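PDB 4G75: phosphodiesterase from Pseudomonas aeruginosa, which is a colicin M-like bacteriocin that binds magnesium and probably kills related bacteria by cleaving a lipid-linked precursor of peptidoglycan. Local coordinates for residues S248-E253 and G257-G262. Numbering follows the deposited sequence. Where two conformers were deposited one is given.
Sequences SNHRTE and GMTRLG. With EDO (1,2-ethanediol), chain F.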
ATOM      1  N   SER A 248       5.556  13.002  -3.060  0.77 14.86           N
ATOM      2  CA  SER A 248       6.167  13.101  -1.738  0.77 13.89           C
ATOM      3  C   SER A 248       6.296  11.718  -1.099  0.77 12.52           C
ATOM      4  O   SER A 248       7.161  11.485  -0.246  0.77 12.96           O
ATOM      5  CB  SER A 248       5.340  14.018  -0.829  0.77 13.90           C
ATOM      6  OG  SER A 248       5.847  14.015   0.495  0.77 30.35           O
ATOM      7  N   ASN A 249       5.432  10.799  -1.524  1.00  8.58           N
ATOM      8  CA  ASN A 249       5.382   9.467  -0.922  1.00  7.06           C
ATOM      9  C   ASN A 249       6.255   8.425  -1.607  1.00  7.92           C
ATOM     10  O   ASN A 249       6.341   7.298  -1.128  1.00 10.77           O
ATOM     11  CB  ASN A 249       3.940   8.938  -0.884  1.00 13.00           C
ATOM     12  CG  ASN A 249       2.992   9.880  -0.180  1.00 10.04           C
ATOM     13  OD1 ASN A 249       3.406  10.710   0.628  1.00 11.94           O
ATOM     14  ND2 ASN A 249       1.707   9.751  -0.483  1.00 10.56           N
ATOM     15  N   HIS A 250       6.896   8.790  -2.716  1.00  9.18           N
ATOM     16  CA  HIS A 250       7.737   7.837  -3.447  1.00  8.46           C
ATOM     17  C   HIS A 250       8.994   7.485  -2.666  1.00 11.49           C
ATOM     18  O   HIS A 250       9.635   8.358  -2.066  1.00 11.49           O
ATOM     19  CB  HIS A 250       8.177   8.399  -4.810  1.00 10.40           C
ATOM     20  CG  HIS A 250       7.050   8.712  -5.744  1.00 10.15           C
ATOM     21  ND1 HIS A 250       5.883   7.981  -5.781  1.00 14.21           N
ATOM     22  CD2 HIS A 250       6.933   9.654  -6.713  1.00 10.50           C
ATOM     23  CE1 HIS A 250       5.084   8.474  -6.712  1.00 19.87           C
ATOM     24  NE2 HIS A 250       5.697   9.492  -7.291  1.00 13.97           N
ATOM     25  N   ARG A 251       9.363   6.209  -2.688  1.00 12.76           N
ATOM     26  CA  ARG A 251      10.651   5.807  -2.145  1.00 15.34           C
ATOM     27  C   ARG A 251      11.752   6.382  -3.042  1.00 11.46           C
ATOM     28  O   ARG A 251      11.588   6.490  -4.260  1.00 12.71           O
ATOM     29  CB  ARG A 251      10.730   4.289  -1.980  1.00 16.59           C
ATOM     30  CG  ARG A 251       9.804   3.781  -0.876  1.00  7.28           C
ATOM     31  CD  ARG A 251      10.118   2.355  -0.449  1.00 10.30           C
ATOM     32  NE  ARG A 251       9.788   1.372  -1.480  1.00 10.16           N
ATOM     33  CZ  ARG A 251       9.892   0.058  -1.311  1.00  9.67           C
ATOM     34  NH1 ARG A 251      10.317  -0.433  -0.154  1.00 10.92           N
ATOM     35  NH2 ARG A 251       9.573  -0.771  -2.297  1.00 13.92           N
ATOM     36  N   THR A 252      12.863   6.774  -2.432  1.00 14.72           N
ATOM     37  CA  THR A 252      13.905   7.549  -3.103  0.51 22.50           C
ATOM     38  C   THR A 252      14.475   6.892  -4.356  1.00 15.81           C
ATOM     39  O   THR A 252      14.618   7.526  -5.405  1.00 14.97           O
ATOM     40  CB  THR A 252      15.073   7.831  -2.135  0.51  2.83           C
ATOM     41  OG1 THR A 252      14.557   8.379  -0.919  0.51 18.90           O
ATOM     42  CG2 THR A 252      16.061   8.805  -2.755  0.51 13.51           C
ATOM     43  N   GLU A 253      14.822   5.618  -4.235  1.00 13.92           N
ATOM     44  CA  GLU A 253      15.543   4.931  -5.309  1.00 22.65           C
ATOM     45  C   GLU A 253      14.871   4.994  -6.682  1.00 15.54           C
ATOM     46  O   GLU A 253      15.542   5.156  -7.698  1.00 17.64           O
ATOM     47  CB  GLU A 253      15.834   3.474  -4.947  1.00 20.85           C
ATOM     48  CG  GLU A 253      16.698   2.778  -5.995  1.00 24.24           C
ATOM     49  CD  GLU A 253      17.065   1.356  -5.626  1.00 22.79           C
ATOM     50  OE1 GLU A 253      16.635   0.880  -4.555  1.00 26.40           O
ATOM     51  OE2 GLU A 253      17.785   0.712  -6.418  1.00 24.19           O
ATOM     52  N   GLY A 257      11.485   7.584 -11.642  1.00 10.39           N
ATOM     53  CA  GLY A 257      10.750   6.698 -12.523  1.00 11.99           C
ATOM     54  C   GLY A 257       9.266   6.706 -12.217  1.00 12.25           C
ATOM     55  O   GLY A 257       8.441   6.764 -13.122  1.00 10.55           O
HETATM   56  N   MSE A 258       8.926   6.649 -10.934  1.00  9.26           N
HETATM   57  CA  MSE A 258       7.524   6.619 -10.529  1.00  9.59           C
HETATM   58  C   MSE A 258       6.829   7.939 -10.851  1.00 10.24           C
HETATM   59  O   MSE A 258       5.671   7.950 -11.245  1.00 11.51           O
HETATM   60  CB  MSE A 258       7.388   6.275  -9.034  1.00 11.90           C
HETATM   61  CG  MSE A 258       7.848   4.855  -8.674  1.00  8.24           C
HETATM   62 SE   MSE A 258       6.823   3.490  -9.624  1.00 20.76          SE
HETATM   63  CE  MSE A 258       5.120   3.700  -8.673  1.00 16.95           C
ATOM     64  N   THR A 259       7.543   9.051 -10.688  1.00 11.20           N
ATOM     65  CA  THR A 259       6.999  10.359 -11.050  1.00 12.35           C
ATOM     66  C   THR A 259       6.670  10.413 -12.544  1.00 12.19           C
ATOM     67  O   THR A 259       5.615  10.915 -12.938  1.00 14.30           O
ATOM     68  CB  THR A 259       7.970  11.493 -10.677  1.00 11.09           C
ATOM     69  OG1 THR A 259       8.314  11.378  -9.293  1.00 18.28           O
ATOM     70  CG2 THR A 259       7.341  12.857 -10.923  1.00 15.53           C
ATOM     71  N   ARG A 260       7.571   9.887 -13.370  1.00 11.58           N
ATOM     72  CA  ARG A 260       7.333   9.851 -14.807  1.00 13.03           C
ATOM     73  C   ARG A 260       6.152   8.945 -15.125  1.00 13.82           C
ATOM     74  O   ARG A 260       5.271   9.314 -15.902  1.00 14.84           O
ATOM     75  CB  ARG A 260       8.582   9.402 -15.570  1.00 12.76           C
ATOM     76  CG  ARG A 260       8.437   9.538 -17.080  1.00 14.77           C
ATOM     77  CD  ARG A 260       9.714   9.150 -17.814  1.00 18.77           C
ATOM     78  NE  ARG A 260       9.503   9.135 -19.257  1.00 22.60           N
ATOM     79  CZ  ARG A 260      10.468   8.969 -20.154  1.00 14.11           C
ATOM     80  NH1 ARG A 260      11.722   8.805 -19.756  1.00 18.72           N
ATOM     81  NH2 ARG A 260      10.176   8.968 -21.452  1.00 19.46           N
ATOM     82  N   LEU A 261       6.126   7.764 -14.508  1.00 12.28           N
ATOM     83  CA  LEU A 261       5.000   6.851 -14.679  1.00  9.84           C
ATOM     84  C   LEU A 261       3.672   7.538 -14.349  1.00  9.47           C
ATOM     85  O   LEU A 261       2.690   7.413 -15.085  1.00 12.98           O
ATOM     86  CB  LEU A 261       5.184   5.605 -13.805  1.00 10.53           C
ATOM     87  CG  LEU A 261       4.019   4.612 -13.787  1.00 12.64           C
ATOM     88  CD1 LEU A 261       3.722   4.109 -15.188  1.00 12.96           C
ATOM     89  CD2 LEU A 261       4.316   3.445 -12.854  1.00 10.76           C
ATOM     90  N   GLY A 262       3.641   8.264 -13.234  1.00  9.27           N
ATOM     91  CA  GLY A 262       2.425   8.933 -12.810  1.00 12.85           C
ATOM     92  C   GLY A 262       1.931   9.954 -13.812  1.00 18.90           C
ATOM     93  O   GLY A 262       0.728  10.189 -13.937  1.00 18.13           O
TER
HETATM   94  C1  EDO F 305       8.876   7.289   1.195  1.00 17.20           C
HETATM   95  O1  EDO F 305       7.536   6.819   1.378  1.00 14.39           O
HETATM   96  C2  EDO F 305       8.903   8.817   1.254  1.00 16.34           C
HETATM   97  O2  EDO F 305       8.600   9.244   2.592  1.00 18.63           O
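H250 lays one face of its imidazole over M258, a selenomethionine. M258 CB sits 3.9 Å from the centroid of the H250 ring and only 5° off the ring normal, a CH-pi contact centred on the face. H250 carries CG beside its own backbone N (chi1 -61°), which sends the ring across to helix 255-264. The ring also meets T259 with its edge: H250 CD2 lies 3.4 Å from T259 OG1, near the ring plane. That hydroxyl is hydrogen-bonded to A255 O, one turn back in the helix. Beyond CB, the chain of M258 bends twice. The bends carry SE and CE off the imidazole, and the side chain packs on E55 and L59 of helix 55-65. F245 touches M258 too, and its ring meets that of H250 with the planes at about 60°. The contact thus closes the loop between strand 229-243 and helix 255-264 back onto the helix it leads into. The H250 side chain is about 11 Å from the bound magnesium ion. Both touches, CH-pi on the face and CH-to-oxygen at the edge, are weak. The contact therefore probably orients the imidazole without a strong polar bond to M258 or T259.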